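Local coordinates for hemolysin-related protein (Vibrio cholerae serotype O1, PDB 5V6F) that binds mannose-containing glycans through its second beta-prism lectin domain, the part present here, and probably helps biofilm attach to host surfaces, at residues N23-R28 with I60-L65; D34-T39 with K120-W125; N42-P47 with V124-W129; Q66-T71 with I85-K90. All coordinates share one frame; numbering follows the deposited sequence.

Contact 1: residues N23-R28 with I60-L65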
loop_
_atom_site.group_PDB
_atom_site.type_symbol
_atom_site.label_atom_id
_atom_site.label_comp_id
_atom_site.label_asym_id
_atom_site.label_seq_id
_atom_site.Cartn_x
_atom_site.Cartn_y
_atom_site.Cartn_z
ATOM N N ASN A 23 13.413 -1.709 7.918
ATOM C CA ASN A 23 12.181 -0.952 8.170
ATOM C C ASN A 23 11.676 -0.245 6.911
ATOM O O ASN A 23 11.319 0.936 6.944
ATOM C CB ASN A 23 12.390 0.069 9.294
ATOM C CG ASN A 23 12.524 -0.570 10.657
ATOM O OD1 ASN A 23 11.761 -1.463 11.017
ATOM N ND2 ASN A 23 13.493 -0.102 11.432
ATOM N N LEU A 24 11.627 -0.974 5.796
ATOM C CA LEU A 24 11.265 -0.394 4.507
ATOM C C LEU A 24 10.002 -1.032 3.944
ATOM O O LEU A 24 9.796 -2.245 4.058
ATOM C CB LEU A 24 12.399 -0.552 3.492
ATOM C CG LEU A 24 13.711 0.155 3.832
ATOM C CD1 LEU A 24 14.785 -0.198 2.810
ATOM C CD2 LEU A 24 13.521 1.659 3.906
ATOM N N MET A 25 9.172 -0.196 3.319
ATOM C CA MET A 25 8.015 -0.625 2.545
ATOM C C MET A 25 8.228 -0.184 1.103
ATOM O O MET A 25 8.441 1.007 0.843
ATOM C CB MET A 25 6.729 -0.021 3.114
ATOM C CG MET A 25 5.463 -0.403 2.389
ATOM S SD MET A 25 4.079 0.506 3.094
ATOM C CE MET A 25 2.714 -0.165 2.149
ATOM N N TYR A 26 8.190 -1.140 0.176
ATOM C CA TYR A 26 8.382 -0.877 -1.243
ATOM C C TYR A 26 7.051 -0.988 -1.975
ATOM O O TYR A 26 6.232 -1.858 -1.664
ATOM C CB TYR A 26 9.389 -1.856 -1.858
ATOM C CG TYR A 26 10.836 -1.544 -1.557
ATOM C CD1 TYR A 26 11.462 -2.066 -0.431
ATOM C CD2 TYR A 26 11.586 -0.740 -2.409
ATOM C CE1 TYR A 26 12.793 -1.784 -0.156
ATOM C CE2 TYR A 26 12.913 -0.452 -2.138
ATOM C CZ TYR A 26 13.510 -0.976 -1.013
ATOM O OH TYR A 26 14.835 -0.699 -0.743
ATOM N N LEU A 27 6.846 -0.108 -2.953
ATOM C CA LEU A 27 5.620 -0.093 -3.734
ATOM C C LEU A 27 5.938 0.130 -5.202
ATOM O O LEU A 27 6.835 0.908 -5.541
ATOM C CB LEU A 27 4.663 1.008 -3.267
ATOM C CG LEU A 27 4.186 0.956 -1.817
ATOM C CD1 LEU A 27 5.108 1.761 -0.905
ATOM C CD2 LEU A 27 2.751 1.450 -1.729
ATOM N N ARG A 28 5.203 -0.570 -6.065
ATOM C CA ARG A 28 5.056 -0.193 -7.463
ATOM C C ARG A 28 3.702 0.477 -7.630
ATOM O O ARG A 28 2.695 -0.016 -7.108
ATOM C CB ARG A 28 5.169 -1.406 -8.390
ATOM C CG ARG A 28 6.603 -1.811 -8.698
ATOM C CD ARG A 28 6.683 -2.816 -9.850
ATOM N NE ARG A 28 6.494 -4.201 -9.410
ATOM C CZ ARG A 28 5.373 -4.911 -9.546
ATOM N NH1 ARG A 28 4.288 -4.391 -10.111
ATOM N NH2 ARG A 28 5.335 -6.163 -9.111
ATOM N N ILE A 60 9.295 3.586 1.557
ATOM C CA ILE A 60 8.796 4.296 2.727
ATOM C C ILE A 60 9.509 3.755 3.960
ATOM O O ILE A 60 9.506 2.544 4.211
ATOM C CB ILE A 60 7.272 4.124 2.855
ATOM C CG1 ILE A 60 6.564 4.582 1.575
ATOM C CG2 ILE A 60 6.740 4.874 4.065
ATOM C CD1 ILE A 60 6.779 6.036 1.220
ATOM N N ALA A 61 10.123 4.652 4.730
ATOM C CA ALA A 61 10.785 4.269 5.975
ATOM C C ALA A 61 9.709 4.092 7.040
ATOM O O ALA A 61 9.163 5.066 7.561
ATOM C CB ALA A 61 11.817 5.313 6.380
ATOM N N LEU A 62 9.401 2.836 7.367
ATOM C CA LEU A 62 8.290 2.553 8.268
ATOM C C LEU A 62 8.565 3.025 9.686
ATOM O O LEU A 62 7.622 3.319 10.429
ATOM C CB LEU A 62 7.989 1.059 8.270
ATOM C CG LEU A 62 7.418 0.504 6.964
ATOM C CD1 LEU A 62 7.259 -1.002 7.065
ATOM C CD2 LEU A 62 6.088 1.162 6.620
ATOM N N ASP A 63 9.833 3.078 10.093
ATOM C CA ASP A 63 10.149 3.630 11.402
ATOM C C ASP A 63 9.945 5.135 11.438
ATOM O O ASP A 63 9.891 5.718 12.525
ATOM C CB ASP A 63 11.590 3.292 11.787
ATOM C CG ASP A 63 12.596 3.791 10.768
ATOM O OD1 ASP A 63 12.332 3.662 9.553
ATOM O OD2 ASP A 63 13.648 4.320 11.182
ATOM N N GLN A 64 9.823 5.766 10.276
ATOM C CA GLN A 64 9.597 7.196 10.165
ATOM C C GLN A 64 8.146 7.529 9.834
ATOM O O GLN A 64 7.798 8.709 9.741
ATOM C CB GLN A 64 10.548 7.768 9.108
ATOM C CG GLN A 64 12.013 7.709 9.544
ATOM C CD GLN A 64 12.989 7.635 8.379
ATOM O OE1 GLN A 64 13.962 6.880 8.417
ATOM N NE2 GLN A 64 12.736 8.423 7.345
ATOM N N LEU A 65 7.283 6.523 9.702
ATOM C CA LEU A 65 5.911 6.744 9.263
ATOM C C LEU A 65 5.036 7.212 10.420
ATOM O O LEU A 65 5.029 6.604 11.496
ATOM C CB LEU A 65 5.343 5.460 8.655
ATOM C CG LEU A 65 3.922 5.518 8.101
ATOM C CD1 LEU A 65 3.821 6.515 6.951
ATOM C CD2 LEU A 65 3.486 4.129 7.658
HETATM O O HOH W 1 15.635 1.944 10.836
#

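Contact 2: residues D34-T39 with K120-W125. With MAN (alpha-D-mannopyranose), chain B.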
loop_
_atom_site.group_PDB
_atom_site.type_symbol
_atom_site.label_atom_id
_atom_site.label_comp_id
_atom_site.label_asym_id
_atom_site.label_seq_id
_atom_site.Cartn_x
_atom_site.Cartn_y
_atom_site.Cartn_z
ATOM N N ASP A 34 0.066 -0.958 -7.575
ATOM C CA ASP A 34 0.266 -2.215 -8.287
ATOM C C ASP A 34 0.793 -3.329 -7.391
ATOM O O ASP A 34 0.391 -4.488 -7.549
ATOM C CB ASP A 34 1.237 -2.015 -9.456
ATOM C CG ASP A 34 0.690 -1.079 -10.516
ATOM O OD1 ASP A 34 0.817 0.153 -10.350
ATOM O OD2 ASP A 34 0.134 -1.579 -11.520
ATOM N N ALA A 35 1.685 -3.009 -6.452
ATOM C CA ALA A 35 2.305 -4.034 -5.625
ATOM C C ALA A 35 2.924 -3.403 -4.385
ATOM O O ALA A 35 3.356 -2.247 -4.411
ATOM C CB ALA A 35 3.374 -4.805 -6.404
ATOM N N ILE A 36 2.977 -4.191 -3.307
ATOM C CA ILE A 36 3.554 -3.780 -2.030
ATOM C C ILE A 36 4.462 -4.884 -1.512
ATOM O O ILE A 36 4.098 -6.066 -1.548
ATOM C CB ILE A 36 2.461 -3.474 -0.985
ATOM C CG1 ILE A 36 1.719 -2.191 -1.355
ATOM C CG2 ILE A 36 3.059 -3.369 0.426
ATOM C CD1 ILE A 36 0.504 -1.904 -0.491
ATOM N N GLY A 37 5.621 -4.494 -0.984
ATOM C CA GLY A 37 6.510 -5.432 -0.326
ATOM C C GLY A 37 7.352 -4.790 0.760
ATOM O O GLY A 37 7.159 -3.618 1.098
ATOM N N THR A 38 8.288 -5.559 1.318
ATOM C CA THR A 38 9.230 -5.049 2.304
ATOM C C THR A 38 10.681 -5.136 1.845
ATOM O O THR A 38 11.569 -4.650 2.557
ATOM C CB THR A 38 9.068 -5.798 3.635
ATOM O OG1 THR A 38 9.290 -7.199 3.436
ATOM C CG2 THR A 38 7.664 -5.581 4.196
ATOM N N THR A 39 10.942 -5.738 0.688
ATOM C CA THR A 39 12.234 -5.690 0.023
ATOM C C THR A 39 11.987 -5.392 -1.446
ATOM O O THR A 39 10.852 -5.432 -1.925
ATOM C CB THR A 39 13.008 -7.009 0.151
ATOM O OG1 THR A 39 12.370 -8.013 -0.648
ATOM C CG2 THR A 39 13.063 -7.467 1.594
ATOM N N LYS A 120 5.768 -4.691 12.209
ATOM C CA LYS A 120 6.603 -5.868 12.006
ATOM C C LYS A 120 6.243 -6.647 10.752
ATOM O O LYS A 120 7.065 -7.434 10.272
ATOM C CB LYS A 120 6.521 -6.799 13.224
ATOM C CG LYS A 120 5.230 -7.600 13.348
ATOM C CD LYS A 120 5.192 -8.362 14.666
ATOM C CE LYS A 120 3.984 -9.287 14.755
ATOM N NZ LYS A 120 3.792 -9.821 16.135
ATOM N N GLN A 121 5.055 -6.425 10.198
ATOM C CA GLN A 121 4.587 -7.202 9.063
ATOM C C GLN A 121 3.531 -6.389 8.332
ATOM O O GLN A 121 2.791 -5.615 8.944
ATOM C CB GLN A 121 4.033 -8.556 9.529
ATOM C CG GLN A 121 3.442 -9.444 8.445
ATOM C CD GLN A 121 3.042 -10.806 8.980
ATOM O OE1 GLN A 121 3.888 -11.587 9.417
ATOM N NE2 GLN A 121 1.747 -11.094 8.956
ATOM N N ILE A 122 3.497 -6.549 7.013
ATOM C CA ILE A 122 2.454 -5.981 6.173
ATOM C C ILE A 122 1.714 -7.146 5.539
ATOM O O ILE A 122 2.327 -7.985 4.864
ATOM C CB ILE A 122 3.011 -5.042 5.091
ATOM C CG1 ILE A 122 3.951 -3.997 5.703
ATOM C CG2 ILE A 122 1.856 -4.360 4.346
ATOM C CD1 ILE A 122 4.637 -3.103 4.674
ATOM N N ASN A 123 0.412 -7.217 5.775
ATOM C CA ASN A 123 -0.438 -8.135 5.042
ATOM C C ASN A 123 -0.927 -7.419 3.794
ATOM O O ASN A 123 -1.278 -6.239 3.847
ATOM C CB ASN A 123 -1.615 -8.602 5.899
ATOM C CG ASN A 123 -1.168 -9.346 7.144
ATOM O OD1 ASN A 123 -0.177 -10.073 7.122
ATOM N ND2 ASN A 123 -1.896 -9.164 8.236
ATOM N N VAL A 124 -0.906 -8.124 2.664
ATOM C CA VAL A 124 -1.263 -7.553 1.372
ATOM C C VAL A 124 -2.226 -8.501 0.676
ATOM O O VAL A 124 -1.961 -9.705 0.587
ATOM C CB VAL A 124 -0.026 -7.315 0.483
ATOM C CG1 VAL A 124 -0.428 -6.605 -0.804
ATOM C CG2 VAL A 124 1.037 -6.522 1.238
ATOM N N TRP A 125 -3.330 -7.957 0.172
ATOM C CA TRP A 125 -4.320 -8.725 -0.570
ATOM C C TRP A 125 -4.231 -8.343 -2.042
ATOM O O TRP A 125 -4.321 -7.158 -2.385
ATOM C CB TRP A 125 -5.728 -8.472 -0.028
ATOM C CG TRP A 125 -5.984 -9.112 1.302
ATOM C CD1 TRP A 125 -6.642 -10.286 1.530
ATOM C CD2 TRP A 125 -5.587 -8.617 2.591
ATOM N NE1 TRP A 125 -6.684 -10.551 2.878
ATOM C CE2 TRP A 125 -6.043 -9.543 3.550
ATOM C CE3 TRP A 125 -4.892 -7.483 3.023
ATOM C CZ2 TRP A 125 -5.823 -9.372 4.918
ATOM C CZ3 TRP A 125 -4.678 -7.313 4.382
ATOM C CH2 TRP A 125 -5.142 -8.253 5.312
HETATM C C1 MAN B . -0.899 3.036 -15.305
HETATM C C2 MAN B . 0.482 2.467 -15.583
HETATM C C3 MAN B . 0.455 0.965 -15.354
HETATM C C4 MAN B . -0.139 0.620 -13.963
HETATM C C5 MAN B . -1.502 1.334 -13.752
HETATM C C6 MAN B . -2.072 1.178 -12.337
HETATM O O2 MAN B . 1.449 2.988 -14.678
HETATM O O3 MAN B . 1.755 0.397 -15.499
HETATM O O4 MAN B . -0.344 -0.777 -13.866
HETATM O O5 MAN B . -1.346 2.738 -14.012
HETATM O O6 MAN B . -1.107 1.660 -11.402
#

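Contact 3: residues N42-P47 with V124-W129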
loop_
_atom_site.group_PDB
_atom_site.type_symbol
_atom_site.label_atom_id
_atom_site.label_comp_id
_atom_site.label_asym_id
_atom_site.label_seq_id
_atom_site.Cartn_x
_atom_site.Cartn_y
_atom_site.Cartn_z
ATOM N N ASN A 42 10.412 -8.846 -2.963
ATOM C CA ASN A 42 9.263 -9.609 -2.484
ATOM C C ASN A 42 7.936 -8.867 -2.636
ATOM O O ASN A 42 6.971 -9.190 -1.934
ATOM C CB ASN A 42 9.476 -10.043 -1.029
ATOM C CG ASN A 42 9.382 -8.898 -0.031
ATOM O OD1 ASN A 42 9.047 -7.764 -0.372
ATOM N ND2 ASN A 42 9.666 -9.209 1.229
ATOM N N LEU A 43 7.843 -7.914 -3.561
ATOM C CA LEU A 43 6.588 -7.195 -3.738
ATOM C C LEU A 43 5.461 -8.148 -4.121
ATOM O O LEU A 43 5.650 -9.092 -4.895
ATOM C CB LEU A 43 6.736 -6.101 -4.795
ATOM C CG LEU A 43 7.459 -4.833 -4.322
ATOM C CD1 LEU A 43 8.963 -4.970 -4.489
ATOM C CD2 LEU A 43 6.945 -3.604 -5.059
ATOM N N VAL A 44 4.280 -7.877 -3.569
ATOM C CA VAL A 44 3.070 -8.668 -3.766
ATOM C C VAL A 44 2.109 -7.822 -4.590
ATOM O O VAL A 44 1.781 -6.696 -4.199
ATOM C CB VAL A 44 2.433 -9.058 -2.419
ATOM C CG1 VAL A 44 1.093 -9.759 -2.628
ATOM C CG2 VAL A 44 3.378 -9.925 -1.603
ATOM N N GLY A 45 1.658 -8.352 -5.713
ATOM C CA GLY A 45 0.726 -7.628 -6.556
ATOM C C GLY A 45 0.832 -8.106 -7.992
ATOM O O GLY A 45 1.209 -9.246 -8.248
ATOM N N GLY A 46 0.494 -7.216 -8.917
ATOM C CA GLY A 46 0.531 -7.543 -10.321
ATOM C C GLY A 46 1.939 -7.556 -10.883
ATOM O O GLY A 46 2.827 -6.835 -10.418
ATOM N N PRO A 47 2.165 -8.373 -11.905
ATOM C CA PRO A 47 3.480 -8.408 -12.548
ATOM C C PRO A 47 3.675 -7.212 -13.466
ATOM O O PRO A 47 2.728 -6.530 -13.859
ATOM C CB PRO A 47 3.441 -9.715 -13.346
ATOM C CG PRO A 47 2.001 -9.875 -13.696
ATOM C CD PRO A 47 1.227 -9.330 -12.520
ATOM N N VAL A 124 -0.906 -8.124 2.664
ATOM C CA VAL A 124 -1.263 -7.553 1.372
ATOM C C VAL A 124 -2.226 -8.501 0.676
ATOM O O VAL A 124 -1.961 -9.705 0.587
ATOM C CB VAL A 124 -0.026 -7.315 0.483
ATOM C CG1 VAL A 124 -0.428 -6.605 -0.804
ATOM C CG2 VAL A 124 1.037 -6.522 1.238
ATOM N N TRP A 125 -3.330 -7.957 0.172
ATOM C CA TRP A 125 -4.320 -8.725 -0.570
ATOM C C TRP A 125 -4.231 -8.343 -2.042
ATOM O O TRP A 125 -4.321 -7.158 -2.385
ATOM C CB TRP A 125 -5.728 -8.472 -0.028
ATOM C CG TRP A 125 -5.984 -9.112 1.302
ATOM C CD1 TRP A 125 -6.642 -10.286 1.530
ATOM C CD2 TRP A 125 -5.587 -8.617 2.591
ATOM N NE1 TRP A 125 -6.684 -10.551 2.878
ATOM C CE2 TRP A 125 -6.043 -9.543 3.550
ATOM C CE3 TRP A 125 -4.892 -7.483 3.023
ATOM C CZ2 TRP A 125 -5.823 -9.372 4.918
ATOM C CZ3 TRP A 125 -4.678 -7.313 4.382
ATOM C CH2 TRP A 125 -5.142 -8.253 5.312
ATOM N N THR A 126 -4.035 -9.341 -2.901
ATOM C CA THR A 126 -3.987 -9.124 -4.339
ATOM C C THR A 126 -4.593 -10.325 -5.045
ATOM O O THR A 126 -4.455 -11.464 -4.583
ATOM C CB THR A 126 -2.559 -8.896 -4.853
ATOM O OG1 THR A 126 -2.595 -8.623 -6.262
ATOM C CG2 THR A 126 -1.668 -10.114 -4.604
ATOM N N GLY A 127 -5.269 -10.057 -6.156
ATOM C CA GLY A 127 -5.724 -11.079 -7.074
ATOM C C GLY A 127 -4.859 -11.244 -8.308
ATOM O O GLY A 127 -5.279 -11.921 -9.253
ATOM N N GLY A 128 -3.677 -10.630 -8.346
ATOM C CA GLY A 128 -2.746 -10.821 -9.441
ATOM C C GLY A 128 -2.620 -9.652 -10.392
ATOM O O GLY A 128 -1.853 -9.748 -11.357
ATOM N N TRP A 129 -3.347 -8.558 -10.166
ATOM C CA TRP A 129 -3.245 -7.367 -11.003
ATOM C C TRP A 129 -2.859 -6.141 -10.189
ATOM O O TRP A 129 -1.840 -5.506 -10.485
ATOM C CB TRP A 129 -4.570 -7.130 -11.741
ATOM C CG TRP A 129 -4.586 -5.893 -12.604
ATOM C CD1 TRP A 129 -3.518 -5.292 -13.211
ATOM C CD2 TRP A 129 -5.735 -5.114 -12.953
ATOM N NE1 TRP A 129 -3.933 -4.187 -13.915
ATOM C CE2 TRP A 129 -5.290 -4.056 -13.774
ATOM C CE3 TRP A 129 -7.096 -5.205 -12.652
ATOM C CZ2 TRP A 129 -6.159 -3.099 -14.291
ATOM C CZ3 TRP A 129 -7.955 -4.255 -13.166
ATOM C CH2 TRP A 129 -7.484 -3.216 -13.976
#

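Contact 4: residues Q66-T71 with I85-K90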
loop_
_atom_site.group_PDB
_atom_site.type_symbol
_atom_site.label_atom_id
_atom_site.label_comp_id
_atom_site.label_asym_id
_atom_site.label_seq_id
_atom_site.Cartn_x
_atom_site.Cartn_y
_atom_site.Cartn_z
ATOM N N GLN A 66 4.290 8.292 10.193
ATOM C CA GLN A 66 3.338 8.790 11.176
ATOM C C GLN A 66 1.916 8.331 10.880
ATOM O O GLN A 66 1.239 7.818 11.773
ATOM C CB GLN A 66 3.387 10.322 11.243
ATOM C CG GLN A 66 2.368 10.922 12.209
ATOM C CD GLN A 66 2.503 12.425 12.360
ATOM O OE1 GLN A 66 3.425 13.038 11.819
ATOM N NE2 GLN A 66 1.579 13.028 13.099
ATOM N N SER A 67 1.456 8.482 9.639
ATOM C CA SER A 67 0.082 8.135 9.309
ATOM C C SER A 67 -0.034 7.830 7.824
ATOM O O SER A 67 0.830 8.194 7.021
ATOM C CB SER A 67 -0.875 9.267 9.688
ATOM O OG SER A 67 -0.605 10.425 8.913
ATOM N N VAL A 68 -1.129 7.159 7.472
ATOM C CA VAL A 68 -1.469 6.896 6.081
ATOM C C VAL A 68 -2.876 7.402 5.815
ATOM O O VAL A 68 -3.740 7.406 6.697
ATOM C CB VAL A 68 -1.361 5.397 5.716
ATOM C CG1 VAL A 68 0.087 4.936 5.786
ATOM C CG2 VAL A 68 -2.246 4.546 6.629
ATOM N N GLU A 69 -3.089 7.844 4.581
ATOM C CA GLU A 69 -4.400 8.205 4.056
ATOM C C GLU A 69 -4.568 7.379 2.792
ATOM O O GLU A 69 -3.885 7.631 1.794
ATOM C CB GLU A 69 -4.480 9.704 3.774
ATOM C CG GLU A 69 -5.829 10.228 3.346
ATOM C CD GLU A 69 -5.805 11.731 3.146
ATOM O OE1 GLU A 69 -5.457 12.182 2.036
ATOM O OE2 GLU A 69 -6.106 12.463 4.111
ATOM N N VAL A 70 -5.437 6.372 2.843
ATOM C CA VAL A 70 -5.551 5.367 1.792
ATOM C C VAL A 70 -6.838 5.622 1.025
ATOM O O VAL A 70 -7.928 5.612 1.611
ATOM C CB VAL A 70 -5.536 3.943 2.368
ATOM C CG1 VAL A 70 -5.629 2.905 1.249
ATOM C CG2 VAL A 70 -4.282 3.718 3.199
ATOM N N THR A 71 -6.717 5.835 -0.280
ATOM C CA THR A 71 -7.872 6.010 -1.151
ATOM C C THR A 71 -8.089 4.725 -1.943
ATOM O O THR A 71 -7.176 4.243 -2.624
ATOM C CB THR A 71 -7.683 7.202 -2.089
ATOM O OG1 THR A 71 -7.417 8.379 -1.317
ATOM C CG2 THR A 71 -8.939 7.435 -2.926
ATOM N N ILE A 85 -2.094 5.990 -1.905
ATOM C CA ILE A 85 -1.711 6.048 -0.500
ATOM C C ILE A 85 -0.879 7.298 -0.287
ATOM O O ILE A 85 0.138 7.498 -0.964
ATOM C CB ILE A 85 -0.907 4.818 -0.040
ATOM C CG1 ILE A 85 -1.630 3.520 -0.392
ATOM C CG2 ILE A 85 -0.676 4.888 1.473
ATOM C CD1 ILE A 85 -0.745 2.304 -0.290
ATOM N N LYS A 86 -1.300 8.126 0.662
ATOM C CA LYS A 86 -0.511 9.259 1.114
ATOM C C LYS A 86 0.167 8.878 2.426
ATOM O O LYS A 86 -0.510 8.565 3.410
ATOM C CB LYS A 86 -1.385 10.498 1.296
ATOM C CG LYS A 86 -0.637 11.713 1.802
ATOM C CD LYS A 86 -1.576 12.888 1.999
ATOM C CE LYS A 86 -0.919 13.989 2.799
ATOM N NZ LYS A 86 -1.884 15.078 3.123
ATOM N N PHE A 87 1.496 8.890 2.427
ATOM C CA PHE A 87 2.294 8.592 3.609
ATOM C C PHE A 87 2.772 9.904 4.220
ATOM O O PHE A 87 3.470 10.675 3.557
ATOM C CB PHE A 87 3.497 7.716 3.253
ATOM C CG PHE A 87 3.142 6.401 2.603
ATOM C CD1 PHE A 87 2.997 6.306 1.231
ATOM C CD2 PHE A 87 3.007 5.251 3.363
ATOM C CE1 PHE A 87 2.696 5.091 0.631
ATOM C CE2 PHE A 87 2.702 4.032 2.769
ATOM C CZ PHE A 87 2.553 3.954 1.405
ATOM N N THR A 88 2.399 10.157 5.473
ATOM C CA THR A 88 2.894 11.304 6.225
ATOM C C THR A 88 3.926 10.818 7.234
ATOM O O THR A 88 3.661 9.883 7.999
ATOM C CB THR A 88 1.756 12.047 6.934
ATOM O OG1 THR A 88 0.826 12.543 5.964
ATOM C CG2 THR A 88 2.289 13.226 7.734
ATOM N N MET A 89 5.097 11.448 7.227
ATOM C CA MET A 89 6.227 11.013 8.037
ATOM C C MET A 89 6.345 11.874 9.297
ATOM O O MET A 89 5.742 12.943 9.410
ATOM C CB MET A 89 7.521 11.080 7.217
ATOM C CG MET A 89 7.372 10.621 5.773
ATOM S SD MET A 89 6.710 8.951 5.619
ATOM C CE MET A 89 8.108 7.985 6.195
ATOM N N LYS A 90 7.140 11.393 10.258
ATOM C CA LYS A 90 7.272 12.114 11.519
ATOM C C LYS A 90 7.983 13.448 11.348
ATOM O O LYS A 90 7.879 14.304 12.230
ATOM C CB LYS A 90 8.022 11.280 12.564
ATOM C CG LYS A 90 7.407 9.930 12.881
ATOM C CD LYS A 90 8.328 9.050 13.731
ATOM C CE LYS A 90 7.652 7.733 14.099
ATOM N NZ LYS A 90 8.371 7.026 15.197
HETATM O O HOH W 2 -4.885 14.825 1.752
#

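Contact 1: residues N23-R28 with I60-L65
Met25 and Ile60 face each other as an antiparallel hydrogen-bonded pair: Met25 N reaches Ile60 O at 2.9 Å and Ile60 N reaches Met25 O at 2.8 Å. Two residues along, Leu62 N donates to Asn23 O at 2.7 Å, and within 60-65 Gln64 N donates to Ala61 O. Between these rungs Leu24 and Ala61 form the non-hydrogen-bonded pair.

Side chains follow the same register. Leu62 crosses Met25 at about a right angle and sets its CD2 3.8 Å from Met25 CB, while Met25, its CG anti to the backbone N (chi1 -180°) and extended beyond, carries its sulfur away from Ile60. Farther up the strand Leu27 CD1 meets Ile60 CG1 at 4.0 Å. At the outer end, Asn23 CB lies 3.6 Å from Asp63 OD1, and a water accepts from Asn23 ND2 and donates weakly to Asp63 OD2; Asn23 OD1 is held by Arg118.

The contact lies in one of the three antiparallel sheets of the beta-prism, joining edge strand 55-61 to strand 24-29, whose other neighbour is strand 33-37; the face bearing Met25 and Ile60 turns inward, where both pack against Phe87 of strand 80-89 in another sheet.

Contact 2: residues D34-T39 with K120-W125
Ile36 and Val124 meet obliquely, branch against branch, with Ile36 CG2 3.8 Å from Val124 CG2. In Ile36 this methyl is the branch anti to the backbone N, whereas CG1 stands beside that N (chi1 -70°). The same CG2 also approaches Ile122 CG2 at 4.2 Å, so one methyl touches two residues on the facing strand. Thr38 and Ile122 lie alongside each other with their ends pointing in opposing senses, bringing Thr38 CG2 within 3.9 Å of Ile122 CD1. The threonine thus turns its methyl to the core, and its hydroxyl is hydrogen-bonded to Val18 O.

No hydrogen bond links the two strands. Their axes come no closer than 8.0 Å and their directions differ by 156°: these are two sheets of the beta-prism meeting through apolar side chains rather than backbone bonds.

At the far end of the first strand, Asp34 belongs to the glycan pocket. Its carboxylate takes two bonds from one mannose, OD1 from O6 at 2.7 Å and OD2 from O4 at 2.5 Å, which probably helps to set the sugar's orientation; backbone amides of Phe31, Ala32, Gly53 and Gly54 add to the grip. Asp34 and Ala35 together face Arg28 in a classic beta bulge.

Strand 33-37 lies between strands 24-29 and 44-45 in one sheet, and strand 121-126 between 131-137 and 13-18 in another; Val131 and Phe134 also touch Ile36.

Contact 3: residues N42-P47 with V124-W129
Val44 packs against Val124 and Thr126 where two sheets of the beta-prism meet near the glycan-binding end. From its CB, 4.2 Å from Val124 CB, the side chain sends CG1 out anti to the backbone N (chi1 174°). That methyl is 3.9 Å from Val124 CG1, the two valines running antiparallel alongside one another. It then runs up against Thr126 CG2 at 3.4 Å, tighter than usual for two carbons, so this corner is closely packed.

Thr126 has its methyl between backbone N and carbonyl carbon, and its hydroxyl anti to the N. From there OG1 takes a nearly straight bond from Gly128 N (3.1 Å, 169°), an ST turn, and it is also hydrogen-bonded to Leu130 O. The turn leads to Trp129, a residue of the glycan pocket whose side chain touches a bound mannose and whose CB points away from 42-47.

Gly45 CA lies 3.5 Å from Thr126 OG1. At Gly46 the approach is made by backbone atoms: Gly46 CA makes two CA-H...O contacts, with Gly128 O at 3.4 Å and with Trp129 O at 3.1 Å.

Contact 4: residues Q66-T71 with I85-K90
Ser67 and Thr88, then Glu69 and Lys86, are the hydrogen-bonded pairs of this antiparallel ladder. Glu69 N donates to Lys86 O, and Lys86 N returns an almost straight bond to Glu69 O (2.9 Å, 178°). At the other end Thr88 O accepts twice, from Gln66 N at 2.8 Å and Ser67 N at 3.1 Å, because Gln66 and Ser67 both face Thr88 in a classic beta bulge.

Apolar contacts occupy the face bearing Val68, Val70, Ile85 and Phe87. Val68 and Phe87 project alongside each other, with Val68 CG1 3.8 Å from Phe87 CD2. Ile85 CG2 rests above one face of the Phe87 ring, offset toward its rim, and also meets Val70 CG2 at 4.2 Å. Beyond them, Leu27 of strand 24-29 touches both Ile85 and Phe87.

Polar groups take the other face. Ser67 OG sits 3.5 Å from Thr88 CB. Glu69 and Lys86, both extended, cross with their charged atoms OE1 and NZ 4.7 Å apart; a water donates to Glu69 OE1 at 2.7 Å and accepts weakly from Lys86 NZ.

This hairpin is therefore two-sided: one face is apolar and turned to the core, while on the other the opposite charges do not touch and probably attract only modestly.

In the fold
Two of the contacts lie within a sheet of this three-sheeted beta-prism domain and two lie between sheets. Contact 1 pairs strands inside the sheet of 24-29, 33-37, 44-45 and 55-61, and contact 4 lies within the sheet built on the 65-75/80-89 hairpin. Contacts 2 and 3 bring the first of these sheets against strand 121-126 of the third; they share Val124 and Trp125, and their centres are about 9 Å apart. Contact 4, whose centre is about 20 Å from that of contact 3, is on the opposite side of the chain's centre. Contact 1 precedes contact 4, whereas contacts 2 and 3 span it. Contacts 2 and 3 also reach the glycan pocket, through Asp34 and Trp129.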